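Long-range contacts in TonB-dependent siderophore receptor (Pseudomonas aeruginosa 39016, PDB 5NEC), which probably takes up ferric siderophores, and drug conjugates built on them, across the outer membrane in a process powered through TonB: residues A[555-560]-A[583-588]; A[50-55]-A[128-133]; A[603-608]-A[634-639]; A[95-100]-A[145-150]. All coordinates share one frame; numbering follows the deposited sequence.

Overall arrangement
Interactions 2 and 4 belong to the plug, interactions 1 and 3 to the beta-barrel wall that encloses it, and their order along the chain follows that division: the two plug contacts alternate in sequence, then 555-560 pairs with 583-588, then 603-608 with 634-639. Strands 550-561, 579-589 and 596-609 are neighbours in the barrel, and the centres of interactions 1 and 3 lie about 11 Å apart. In the plug, strands 124-130 and 146-151 are neighbours in a mixed sheet, linking interactions 2 and 4, about 9 Å between centres. Arg98 and Ser53 reach Glu585 across the plug-barrel interface, illustrating how a barrel holds its plug through polar contacts.

Interaction 1 of 4, residues A[555-560]-A[583-588]; sequences AIFRTD and GVELSA. With C8E ((hydroxyethyloxy)tri(ethyloxy)octane), chain D.
The carboxylate of Glu585 meets the Phe557 ring across the strand pair, OE2 lying 3.7 Å from CE2, while its OE1 is gripped by two residues of the plug, through a salt bridge from Arg98 and a weak hydrogen bond from Ser53. OE2 in turn has Arg98 NE as a close neighbour. Glu585 and Phe557 thus stand together on the inner face of two adjoining antiparallel strands of the transmembrane beta-barrel. These strands run 153° apart, and four backbone hydrogen bonds join them. The shortest runs from Ala555 N to Glu585 O at 2.8 Å and is returned by Glu585 N to Ala555 O; Phe557 and Gly583 form the second hydrogen-bonded pair.

Phe557 makes the largest single contribution to the packing. Its CG is turned between the backbone N and the carbonyl carbon (chi1 60°), which swings the ring across the neighbouring strand, and Gly583 CA lies over one ring face in a CH-pi contact, 3.8 Å from the centroid. Gly583, with no side chain, presents bare backbone to the ring, its CA 3.5 Å from Phe557 CZ. Arg98 adds a cation-pi contact, tying the ring to the same plug arginine that grips Glu585.

On the other face, Ile556 and Val584 form a non-hydrogen-bonded pair on the barrel surface, their CG2 methyls 4.1 Å apart. A detergent molecule, C8E, lies along this side, consistent with a surface that faces lipid in the membrane. Its C8 atom sits 3.8 Å from Ile556 CD1.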
loop_
_atom_site.group_PDB
_atom_site.type_symbol
_atom_site.label_atom_id
_atom_site.label_comp_id
_atom_site.label_asym_id
_atom_site.label_seq_id
_atom_site.Cartn_x
_atom_site.Cartn_y
_atom_site.Cartn_z
ATOM N N ALA A 555 -8.500 -19.406 6.594
ATOM C CA ALA A 555 -8.681 -19.725 5.172
ATOM C C ALA A 555 -7.526 -20.566 4.630
ATOM O O ALA A 555 -6.406 -20.481 5.106
ATOM C CB ALA A 555 -8.869 -18.448 4.339
ATOM N N ILE A 556 -7.829 -21.406 3.651
ATOM C CA ILE A 556 -6.819 -22.073 2.838
ATOM C C ILE A 556 -7.154 -21.729 1.415
ATOM O O ILE A 556 -8.320 -21.573 1.091
ATOM C CB ILE A 556 -6.795 -23.613 3.032
ATOM C CG1 ILE A 556 -8.111 -24.277 2.619
ATOM C CG2 ILE A 556 -6.496 -23.947 4.481
ATOM C CD1 ILE A 556 -8.002 -25.776 2.472
ATOM N N PHE A 557 -6.146 -21.598 0.564
ATOM C CA PHE A 557 -6.396 -21.226 -0.823
ATOM C C PHE A 557 -5.307 -21.753 -1.731
ATOM O O PHE A 557 -4.195 -22.035 -1.285
ATOM C CB PHE A 557 -6.490 -19.692 -0.959
ATOM C CG PHE A 557 -5.245 -19.003 -0.539
ATOM C CD1 PHE A 557 -4.231 -18.772 -1.454
ATOM C CD2 PHE A 557 -5.051 -18.683 0.791
ATOM C CE1 PHE A 557 -3.045 -18.191 -1.056
ATOM C CE2 PHE A 557 -3.876 -18.089 1.207
ATOM C CZ PHE A 557 -2.870 -17.831 0.280
ATOM N N ARG A 558 -5.654 -21.863 -3.009
ATOM C CA ARG A 558 -4.700 -22.159 -4.060
ATOM C C ARG A 558 -4.910 -21.167 -5.190
ATOM O O ARG A 558 -6.036 -20.994 -5.656
ATOM C CB ARG A 558 -4.887 -23.583 -4.593
ATOM C CG ARG A 558 -4.240 -23.795 -5.960
ATOM C CD ARG A 558 -4.160 -25.249 -6.356
ATOM N NE ARG A 558 -3.226 -25.991 -5.522
ATOM C CZ ARG A 558 -2.963 -27.287 -5.662
ATOM N NH1 ARG A 558 -3.571 -28.004 -6.625
ATOM N NH2 ARG A 558 -2.092 -27.874 -4.833
ATOM N N THR A 559 -3.818 -20.567 -5.644
ATOM C CA THR A 559 -3.814 -19.769 -6.861
ATOM C C THR A 559 -2.923 -20.438 -7.919
ATOM O O THR A 559 -1.789 -20.804 -7.623
ATOM C CB THR A 559 -3.304 -18.349 -6.568
ATOM O OG1 THR A 559 -4.118 -17.763 -5.550
ATOM C CG2 THR A 559 -3.354 -17.482 -7.816
ATOM N N ASP A 560 -3.454 -20.615 -9.128
ATOM C CA ASP A 560 -2.711 -21.171 -10.268
ATOM C C ASP A 560 -2.699 -20.125 -11.352
ATOM O O ASP A 560 -3.746 -19.566 -11.664
ATOM C CB ASP A 560 -3.383 -22.443 -10.826
ATOM C CG ASP A 560 -3.103 -23.689 -9.995
ATOM O OD1 ASP A 560 -2.150 -23.714 -9.178
ATOM O OD2 ASP A 560 -3.848 -24.670 -10.174
ATOM N N GLY A 583 -1.710 -21.511 0.255
ATOM C CA GLY A 583 -1.556 -20.829 1.519
ATOM C C GLY A 583 -2.626 -20.997 2.565
ATOM O O GLY A 583 -3.691 -21.554 2.316
ATOM N N VAL A 584 -2.293 -20.495 3.755
ATOM C CA VAL A 584 -3.151 -20.511 4.924
ATOM C C VAL A 584 -3.102 -19.140 5.572
ATOM O O VAL A 584 -2.023 -18.575 5.742
ATOM C CB VAL A 584 -2.683 -21.552 5.964
ATOM C CG1 VAL A 584 -3.573 -21.510 7.205
ATOM C CG2 VAL A 584 -2.632 -22.956 5.349
ATOM N N GLU A 585 -4.272 -18.626 5.945
ATOM C CA GLU A 585 -4.409 -17.319 6.581
ATOM C C GLU A 585 -5.282 -17.465 7.825
ATOM O O GLU A 585 -6.339 -18.070 7.764
ATOM C CB GLU A 585 -5.006 -16.310 5.585
ATOM C CG GLU A 585 -3.937 -15.653 4.700
ATOM C CD GLU A 585 -4.436 -15.066 3.367
ATOM O OE1 GLU A 585 -5.657 -15.028 3.097
ATOM O OE2 GLU A 585 -3.572 -14.643 2.554
ATOM N N LEU A 586 -4.818 -16.907 8.942
ATOM C CA LEU A 586 -5.567 -16.839 10.194
ATOM C C LEU A 586 -5.668 -15.386 10.628
ATOM O O LEU A 586 -4.675 -14.679 10.552
ATOM C CB LEU A 586 -4.833 -17.640 11.288
ATOM C CG LEU A 586 -4.448 -19.092 10.982
ATOM C CD1 LEU A 586 -3.667 -19.675 12.160
ATOM C CD2 LEU A 586 -5.681 -19.915 10.656
ATOM N N SER A 587 -6.838 -14.941 11.094
ATOM C CA SER A 587 -7.016 -13.582 11.653
ATOM C C SER A 587 -7.788 -13.563 12.964
ATOM O O SER A 587 -8.653 -14.395 13.209
ATOM C CB SER A 587 -7.780 -12.666 10.692
ATOM O OG SER A 587 -7.401 -12.885 9.355
ATOM N N ALA A 588 -7.484 -12.562 13.778
ATOM C CA ALA A 588 -8.223 -12.257 14.987
ATOM C C ALA A 588 -8.304 -10.733 15.088
ATOM O O ALA A 588 -7.280 -10.057 14.997
ATOM C CB ALA A 588 -7.519 -12.851 16.202
HETATM C C1 C8E D . -6.261 -28.279 -9.378
HETATM C C2 C8E D . -6.818 -28.800 -8.068
HETATM C C3 C8E D . -7.366 -27.678 -7.184
HETATM C C4 C8E D . -7.273 -27.999 -5.689
HETATM C C5 C8E D . -8.131 -27.053 -4.840
HETATM C C6 C8E D . -7.658 -26.920 -3.383
HETATM C C7 C8E D . -8.675 -26.158 -2.524
HETATM C C8 C8E D . -8.049 -25.436 -1.342
#

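Interaction 2 of 4, residues A[50-55]-A[128-133]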
loop_
_atom_site.group_PDB
_atom_site.type_symbol
_atom_site.label_atom_id
_atom_site.label_comp_id
_atom_site.label_asym_id
_atom_site.label_seq_id
_atom_site.Cartn_x
_atom_site.Cartn_y
_atom_site.Cartn_z
ATOM N N THR A 50 -19.153 -12.746 3.923
ATOM C CA THR A 50 -18.560 -12.551 2.596
ATOM C C THR A 50 -17.561 -13.716 2.365
ATOM O O THR A 50 -16.694 -13.977 3.211
ATOM C CB THR A 50 -17.930 -11.133 2.456
ATOM O OG1 THR A 50 -18.988 -10.161 2.415
ATOM C CG2 THR A 50 -17.084 -10.993 1.190
ATOM N N PRO A 51 -17.690 -14.430 1.228
ATOM C CA PRO A 51 -16.883 -15.630 0.963
ATOM C C PRO A 51 -15.477 -15.359 0.394
ATOM O O PRO A 51 -15.087 -15.957 -0.603
ATOM C CB PRO A 51 -17.750 -16.383 -0.051
ATOM C CG PRO A 51 -18.421 -15.282 -0.829
ATOM C CD PRO A 51 -18.705 -14.219 0.173
ATOM N N ARG A 52 -14.726 -14.470 1.042
ATOM C CA ARG A 52 -13.391 -14.048 0.604
ATOM C C ARG A 52 -12.594 -13.586 1.829
ATOM O O ARG A 52 -13.169 -13.133 2.822
ATOM C CB ARG A 52 -13.491 -12.893 -0.407
ATOM C CG ARG A 52 -14.182 -13.268 -1.728
ATOM C CD ARG A 52 -14.260 -12.145 -2.765
ATOM N NE ARG A 52 -14.666 -10.887 -2.142
ATOM C CZ ARG A 52 -13.833 -9.930 -1.718
ATOM N NH1 ARG A 52 -12.494 -10.025 -1.861
ATOM N NH2 ARG A 52 -14.347 -8.850 -1.132
ATOM N N SER A 53 -11.271 -13.692 1.753
ATOM C CA SER A 53 -10.410 -13.146 2.801
ATOM C C SER A 53 -10.320 -11.622 2.679
ATOM O O SER A 53 -9.763 -11.105 1.711
ATOM C CB SER A 53 -9.022 -13.769 2.725
ATOM O OG SER A 53 -9.108 -15.149 3.009
ATOM N N VAL A 54 -10.880 -10.909 3.657
ATOM C CA VAL A 54 -10.828 -9.450 3.697
ATOM C C VAL A 54 -10.395 -9.018 5.084
ATOM O O VAL A 54 -10.980 -9.456 6.064
ATOM C CB VAL A 54 -12.197 -8.821 3.389
ATOM C CG1 VAL A 54 -12.126 -7.295 3.509
ATOM C CG2 VAL A 54 -12.678 -9.247 2.002
ATOM N N THR A 55 -9.379 -8.167 5.163
ATOM C CA THR A 55 -8.951 -7.571 6.429
ATOM C C THR A 55 -9.036 -6.055 6.330
ATOM O O THR A 55 -8.459 -5.450 5.424
ATOM C CB THR A 55 -7.503 -7.961 6.800
ATOM O OG1 THR A 55 -7.377 -9.387 6.812
ATOM C CG2 THR A 55 -7.093 -7.383 8.162
ATOM N N GLU A 128 -8.792 -1.280 3.399
ATOM C CA GLU A 128 -9.449 -2.568 3.152
ATOM C C GLU A 128 -8.582 -3.447 2.242
ATOM O O GLU A 128 -8.334 -3.095 1.091
ATOM C CB GLU A 128 -10.834 -2.332 2.545
ATOM C CG GLU A 128 -11.703 -1.410 3.402
ATOM C CD GLU A 128 -13.103 -1.170 2.852
ATOM O OE1 GLU A 128 -13.380 -1.531 1.687
ATOM O OE2 GLU A 128 -13.930 -0.594 3.600
ATOM N N VAL A 129 -8.117 -4.580 2.775
ATOM C CA VAL A 129 -7.241 -5.510 2.059
ATOM C C VAL A 129 -8.029 -6.734 1.600
ATOM O O VAL A 129 -8.407 -7.552 2.410
ATOM C CB VAL A 129 -6.066 -5.978 2.961
ATOM C CG1 VAL A 129 -5.007 -6.729 2.151
ATOM C CG2 VAL A 129 -5.430 -4.782 3.663
ATOM N N SER A 130 -8.267 -6.849 0.298
ATOM C CA SER A 130 -8.806 -8.078 -0.309
ATOM C C SER A 130 -7.661 -8.973 -0.741
ATOM O O SER A 130 -6.861 -8.587 -1.585
ATOM C CB SER A 130 -9.647 -7.740 -1.533
ATOM O OG SER A 130 -10.897 -7.254 -1.114
ATOM N N LYS A 131 -7.590 -10.174 -0.185
ATOM C CA LYS A 131 -6.431 -11.046 -0.422
ATOM C C LYS A 131 -6.559 -11.919 -1.671
ATOM O O LYS A 131 -5.564 -12.222 -2.300
ATOM C CB LYS A 131 -6.113 -11.860 0.828
ATOM C CG LYS A 131 -5.938 -10.968 2.054
ATOM C CD LYS A 131 -4.709 -11.309 2.873
ATOM C CE LYS A 131 -4.882 -10.887 4.330
ATOM N NZ LYS A 131 -3.760 -11.406 5.169
ATOM N N GLY A 132 -7.769 -12.298 -2.044
ATOM C CA GLY A 132 -8.005 -12.960 -3.323
ATOM C C GLY A 132 -8.738 -11.994 -4.225
ATOM O O GLY A 132 -8.991 -10.853 -3.831
ATOM N N PRO A 133 -9.108 -12.446 -5.437
ATOM C CA PRO A 133 -9.757 -11.538 -6.395
ATOM C C PRO A 133 -11.170 -11.102 -5.990
ATOM O O PRO A 133 -11.805 -11.731 -5.120
ATOM C CB PRO A 133 -9.788 -12.357 -7.687
ATOM C CG PRO A 133 -9.807 -13.772 -7.214
ATOM C CD PRO A 133 -8.951 -13.810 -5.983
#
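Thr55 and Val129 make a hydrogen-bonded antiparallel pair through their backbones, Val129 N giving 2.8 Å to Thr55 O and Thr55 N answering to Val129 O. Past the end of the paired strands, a third backbone bond joins Lys131 N to Ser53 O at 3.0 Å. Between these bonds, the CA of Val54 offers a CA-H...O contact to Val129 O at 3.3 Å.

The side-chain polar contacts are slighter. Arg52 bends at chi3 (-44°), which brings its guanidinium beside Ser130: NH1 makes a weak hydrogen bond of 3.3 Å to Ser130 OG, which meets the group at its edge, near its plane. Farther back on the same side chain, Arg52 CD rests 3.4 Å from Pro133 O. Ser53 directs its OG elsewhere, to a hydrogen bond with Glu538 of the barrel.

Van der Waals contacts fill the remainder. The CB atoms of Ser53 and Lys131 lie 4.0 Å apart, and the lysine chain then passes Thr55, its CE 3.8 Å from Thr55 OG1.

Lys542 of the barrel binds the carbonyl oxygens of Thr50 and Arg52, so the loop leading into the first strand is held from outside as well. The arrangement is the edge of the mixed sheet of the TonB-dependent receptor plug, where strand 54-57 pairs with strand 124-130.

Interaction 3 of 4, residues A[603-608]-A[634-639]; sequences SYLDSE and PNTPKN
Leu605 N donates to Lys638 O at 2.8 Å, the one direct hydrogen bond between these segments. The same carbonyl oxygen also accepts a CA-H...O contact from Tyr604 CA, so a single acceptor meets two consecutive residues. A water bridges Ser603 OG and Pro637 O, with a weak link to Ser603 O. The long side chain of Lys638 runs alongside Tyr604, pointing the same way, with CE 4.0 Å from ring atom CE1. The lysine turns at its last torsion (chi4 71°), and its NZ forms a salt bridge with Asp606 OD1 at 3.6 Å, a rather long one. On the same side of the Tyr604 ring, Asn639 OD1 comes to the edge, in the ring plane, 3.6 Å from CD1; the ring and amide planes are 44° apart.

Here a loop returns to the barrel: residues 634-638 precede strand 639-650, and Tyr604 with Asn639 form a non-hydrogen-bonded antiparallel pair where the two neighbouring strands begin to join. On the side facing the plug, Leu605 and Thr636 cross at about a right angle, leucine CB and threonine CG2 3.9 Å apart.

Farther out, within 634-639, Thr636 OG1 donates to Pro634 O at 2.8 Å from above the carbonyl plane. Asn639 is fixed by Tyr602 OH at OD1 and by Asp663 at ND2, while Ser607 OG is bound to Met633 N.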
loop_
_atom_site.group_PDB
_atom_site.type_symbol
_atom_site.label_atom_id
_atom_site.label_comp_id
_atom_site.label_asym_id
_atom_site.label_seq_id
_atom_site.Cartn_x
_atom_site.Cartn_y
_atom_site.Cartn_z
ATOM N N SER A 603 0.173 -15.754 8.185
ATOM C CA SER A 603 0.141 -16.033 6.759
ATOM C C SER A 603 1.210 -17.064 6.410
ATOM O O SER A 603 2.369 -16.909 6.788
ATOM C CB SER A 603 0.351 -14.733 5.970
ATOM O OG SER A 603 0.622 -14.973 4.591
ATOM N N TYR A 604 0.790 -18.122 5.720
ATOM C CA TYR A 604 1.670 -19.129 5.171
ATOM C C TYR A 604 1.484 -19.118 3.660
ATOM O O TYR A 604 0.372 -19.284 3.171
ATOM C CB TYR A 604 1.339 -20.518 5.736
ATOM C CG TYR A 604 2.121 -21.649 5.096
ATOM C CD1 TYR A 604 3.425 -21.936 5.494
ATOM C CD2 TYR A 604 1.551 -22.426 4.075
ATOM C CE1 TYR A 604 4.144 -22.972 4.897
ATOM C CE2 TYR A 604 2.257 -23.462 3.472
ATOM C CZ TYR A 604 3.547 -23.738 3.902
ATOM O OH TYR A 604 4.254 -24.749 3.311
ATOM N N LEU A 605 2.572 -18.920 2.925
ATOM C CA LEU A 605 2.541 -18.845 1.475
ATOM C C LEU A 605 3.586 -19.802 0.939
ATOM O O LEU A 605 4.784 -19.564 1.066
ATOM C CB LEU A 605 2.842 -17.415 1.028
ATOM C CG LEU A 605 1.831 -16.360 1.493
ATOM C CD1 LEU A 605 2.324 -14.953 1.199
ATOM C CD2 LEU A 605 0.482 -16.588 0.832
ATOM N N ASP A 606 3.121 -20.919 0.395
ATOM C CA ASP A 606 3.984 -21.872 -0.284
ATOM C C ASP A 606 3.853 -21.558 -1.757
ATOM O O ASP A 606 2.833 -21.871 -2.358
ATOM C CB ASP A 606 3.537 -23.303 0.017
ATOM C CG ASP A 606 4.292 -24.335 -0.774
ATOM O OD1 ASP A 606 5.488 -24.136 -1.051
ATOM O OD2 ASP A 606 3.686 -25.365 -1.116
ATOM N N SER A 607 4.874 -20.934 -2.331
ATOM C CA SER A 607 4.840 -20.502 -3.724
ATOM C C SER A 607 5.887 -21.209 -4.568
ATOM O O SER A 607 6.907 -21.635 -4.059
ATOM C CB SER A 607 5.017 -18.989 -3.801
ATOM O OG SER A 607 6.354 -18.595 -3.545
ATOM N N GLU A 608 5.618 -21.318 -5.863
ATOM C CA GLU A 608 6.469 -22.063 -6.778
ATOM C C GLU A 608 6.328 -21.603 -8.218
ATOM O O GLU A 608 5.222 -21.308 -8.657
ATOM C CB GLU A 608 6.135 -23.557 -6.703
ATOM C CG GLU A 608 7.107 -24.437 -7.494
ATOM C CD GLU A 608 6.938 -25.935 -7.276
ATOM O OE1 GLU A 608 6.254 -26.361 -6.321
ATOM O OE2 GLU A 608 7.526 -26.714 -8.053
ATOM N N PRO A 634 9.427 -14.206 -5.885
ATOM C CA PRO A 634 10.065 -13.118 -5.142
ATOM C C PRO A 634 9.057 -12.360 -4.279
ATOM O O PRO A 634 7.865 -12.435 -4.524
ATOM C CB PRO A 634 10.628 -12.210 -6.253
ATOM C CG PRO A 634 9.805 -12.522 -7.465
ATOM C CD PRO A 634 9.452 -13.974 -7.342
ATOM N N ASN A 635 9.536 -11.676 -3.250
ATOM C CA ASN A 635 8.688 -10.793 -2.429
ATOM C C ASN A 635 7.498 -11.526 -1.804
ATOM O O ASN A 635 6.413 -10.979 -1.682
ATOM C CB ASN A 635 8.260 -9.575 -3.275
ATOM C CG ASN A 635 9.460 -8.887 -3.914
ATOM O OD1 ASN A 635 10.352 -8.383 -3.197
ATOM N ND2 ASN A 635 9.523 -8.883 -5.242
ATOM N N THR A 636 7.728 -12.774 -1.417
ATOM C CA THR A 636 6.681 -13.668 -0.928
ATOM C C THR A 636 7.224 -14.424 0.279
ATOM O O THR A 636 7.751 -15.506 0.125
ATOM C CB THR A 636 6.260 -14.665 -2.033
ATOM O OG1 THR A 636 5.949 -13.940 -3.231
ATOM C CG2 THR A 636 5.037 -15.488 -1.603
ATOM N N PRO A 637 7.114 -13.850 1.486
ATOM C CA PRO A 637 7.610 -14.563 2.666
ATOM C C PRO A 637 6.753 -15.783 2.929
ATOM O O PRO A 637 5.527 -15.712 2.866
ATOM C CB PRO A 637 7.453 -13.545 3.801
ATOM C CG PRO A 637 6.378 -12.616 3.339
ATOM C CD PRO A 637 6.489 -12.565 1.840
ATOM N N LYS A 638 7.409 -16.896 3.198
ATOM C CA LYS A 638 6.733 -18.160 3.404
ATOM C C LYS A 638 5.873 -18.088 4.663
ATOM O O LYS A 638 4.740 -18.524 4.643
ATOM C CB LYS A 638 7.769 -19.284 3.499
ATOM C CG LYS A 638 7.212 -20.679 3.361
ATOM C CD LYS A 638 8.354 -21.673 3.339
ATOM C CE LYS A 638 7.842 -23.104 3.290
ATOM N NZ LYS A 638 7.248 -23.413 1.961
ATOM N N ASN A 639 6.437 -17.532 5.732
ATOM C CA ASN A 639 5.776 -17.298 7.014
ATOM C C ASN A 639 5.780 -15.807 7.395
ATOM O O ASN A 639 6.805 -15.131 7.292
ATOM C CB ASN A 639 6.530 -18.050 8.106
ATOM C CG ASN A 639 6.428 -19.555 7.955
ATOM O OD1 ASN A 639 5.335 -20.116 7.980
ATOM N ND2 ASN A 639 7.557 -20.214 7.801
HETATM O O HOH W 1 3.405 -15.335 4.407
#

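Interaction 4 of 4, residues A[95-100]-A[145-150]; sequences PFIRGF and GSLNLV
Within the plug domain, the tight hairpin joining strands 94-97 and 100-101 packs against strand 146-151 of the mixed sheet through Ile97 and Pro95. No hydrogen bond crosses between the segments; the contact is apolar. Pro95 CG meets Leu147 CD1 at 3.9 Å, the two side chains lying at a slant to one another. Ile97 extends its CD1 over the backbone of the other segment, 4.0 Å from both Gly145 C and Ser146 N, and touches Leu147 CD2 at 4.3 Å. Its CG1 lies beside the backbone N (chi1 -59°) with the chain extended beyond it, and this carries the terminal methyl across. Gly145, which has no side chain and a positive phi (127°), presents bare backbone to Ile97.

The strands are 122° apart and belong to different sheets of the plug, so this is packing between sheets and not strand pairing. The hairpin is closed by a type I' turn from Ile97 to Phe100, in which Phe100 N bonds Ile97 O and Ile97 N bonds Phe100 O at 2.9 Å. At the turn Arg98 reaches outward to the barrel wall, where its NH2 makes a salt bridge with Glu538.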
loop_
_atom_site.group_PDB
_atom_site.type_symbol
_atom_site.label_atom_id
_atom_site.label_comp_id
_atom_site.label_asym_id
_atom_site.label_seq_id
_atom_site.Cartn_x
_atom_site.Cartn_y
_atom_site.Cartn_z
ATOM N N PRO A 95 2.836 -2.908 -3.648
ATOM C CA PRO A 95 2.528 -4.049 -2.778
ATOM C C PRO A 95 2.436 -5.405 -3.499
ATOM O O PRO A 95 2.002 -5.466 -4.642
ATOM C CB PRO A 95 1.171 -3.681 -2.173
ATOM C CG PRO A 95 0.574 -2.743 -3.136
ATOM C CD PRO A 95 1.698 -1.994 -3.780
ATOM N N PHE A 96 2.861 -6.463 -2.815
ATOM C CA PHE A 96 2.700 -7.850 -3.265
ATOM C C PHE A 96 1.784 -8.567 -2.280
ATOM O O PHE A 96 2.014 -8.522 -1.076
ATOM C CB PHE A 96 4.047 -8.581 -3.323
ATOM C CG PHE A 96 4.921 -8.169 -4.472
ATOM C CD1 PHE A 96 5.615 -6.951 -4.436
ATOM C CD2 PHE A 96 5.076 -8.999 -5.577
ATOM C CE1 PHE A 96 6.451 -6.579 -5.490
ATOM C CE2 PHE A 96 5.885 -8.623 -6.646
ATOM C CZ PHE A 96 6.584 -7.419 -6.596
ATOM N N ILE A 97 0.746 -9.222 -2.787
ATOM C CA ILE A 97 -0.273 -9.838 -1.947
ATOM C C ILE A 97 -0.403 -11.292 -2.392
ATOM O O ILE A 97 -0.595 -11.551 -3.585
ATOM C CB ILE A 97 -1.627 -9.090 -2.070
ATOM C CG1 ILE A 97 -1.463 -7.616 -1.655
ATOM C CG2 ILE A 97 -2.719 -9.789 -1.247
ATOM C CD1 ILE A 97 -2.618 -6.714 -2.050
ATOM N N ARG A 98 -0.270 -12.229 -1.447
ATOM C CA ARG A 98 -0.205 -13.665 -1.749
ATOM C C ARG A 98 0.774 -13.965 -2.884
ATOM O O ARG A 98 0.477 -14.754 -3.803
ATOM C CB ARG A 98 -1.580 -14.227 -2.080
ATOM C CG ARG A 98 -2.528 -14.241 -0.903
ATOM C CD ARG A 98 -3.854 -14.831 -1.343
ATOM N NE ARG A 98 -4.783 -15.028 -0.238
ATOM C CZ ARG A 98 -6.045 -15.438 -0.382
ATOM N NH1 ARG A 98 -6.550 -15.698 -1.589
ATOM N NH2 ARG A 98 -6.812 -15.589 0.696
ATOM N N GLY A 99 1.921 -13.286 -2.804
ATOM C CA GLY A 99 3.008 -13.428 -3.746
ATOM C C GLY A 99 2.771 -12.948 -5.150
ATOM O O GLY A 99 3.447 -13.404 -6.072
ATOM N N PHE A 100 1.840 -12.008 -5.309
ATOM C CA PHE A 100 1.517 -11.459 -6.624
ATOM C C PHE A 100 1.470 -9.929 -6.595
ATOM O O PHE A 100 0.985 -9.315 -5.647
ATOM C CB PHE A 100 0.206 -12.045 -7.145
ATOM C CG PHE A 100 0.281 -13.525 -7.483
ATOM C CD1 PHE A 100 1.109 -13.981 -8.509
ATOM C CD2 PHE A 100 -0.502 -14.469 -6.791
ATOM C CE1 PHE A 100 1.174 -15.339 -8.828
ATOM C CE2 PHE A 100 -0.444 -15.821 -7.109
ATOM C CZ PHE A 100 0.401 -16.256 -8.126
ATOM N N GLY A 145 -5.125 -9.892 -5.522
ATOM C CA GLY A 145 -5.592 -9.157 -4.329
ATOM C C GLY A 145 -5.559 -7.644 -4.550
ATOM O O GLY A 145 -4.947 -7.166 -5.502
ATOM N N SER A 146 -6.216 -6.884 -3.682
ATOM C CA SER A 146 -6.233 -5.426 -3.816
ATOM C C SER A 146 -6.301 -4.676 -2.486
ATOM O O SER A 146 -6.581 -5.253 -1.430
ATOM C CB SER A 146 -7.389 -4.995 -4.724
ATOM O OG SER A 146 -8.621 -5.411 -4.186
ATOM N N LEU A 147 -5.977 -3.388 -2.565
ATOM C CA LEU A 147 -6.088 -2.448 -1.454
ATOM C C LEU A 147 -7.151 -1.443 -1.835
ATOM O O LEU A 147 -7.127 -0.919 -2.942
ATOM C CB LEU A 147 -4.778 -1.700 -1.207
ATOM C CG LEU A 147 -3.501 -2.501 -0.932
ATOM C CD1 LEU A 147 -2.315 -1.573 -0.781
ATOM C CD2 LEU A 147 -3.656 -3.339 0.321
ATOM N N ASN A 148 -8.085 -1.196 -0.924
ATOM C CA ASN A 148 -9.045 -0.125 -1.064
ATOM C C ASN A 148 -8.917 0.863 0.098
ATOM O O ASN A 148 -9.195 0.527 1.257
ATOM C CB ASN A 148 -10.476 -0.668 -1.148
ATOM C CG ASN A 148 -11.482 0.413 -1.499
ATOM O OD1 ASN A 148 -11.206 1.303 -2.317
ATOM N ND2 ASN A 148 -12.636 0.364 -0.859
ATOM N N LEU A 149 -8.509 2.083 -0.243
ATOM C CA LEU A 149 -8.263 3.139 0.719
ATOM C C LEU A 149 -9.496 4.033 0.836
ATOM O O LEU A 149 -9.838 4.730 -0.122
ATOM C CB LEU A 149 -7.051 3.966 0.277
ATOM C CG LEU A 149 -5.790 3.211 -0.124
ATOM C CD1 LEU A 149 -4.666 4.217 -0.281
ATOM C CD2 LEU A 149 -5.425 2.128 0.877
ATOM N N VAL A 150 -10.146 4.020 1.997
ATOM C CA VAL A 150 -11.374 4.791 2.206
ATOM C C VAL A 150 -11.026 6.217 2.688
ATOM O O VAL A 150 -10.436 6.383 3.755
ATOM C CB VAL A 150 -12.312 4.076 3.225
ATOM C CG1 VAL A 150 -13.663 4.781 3.335
ATOM C CG2 VAL A 150 -12.509 2.605 2.837
#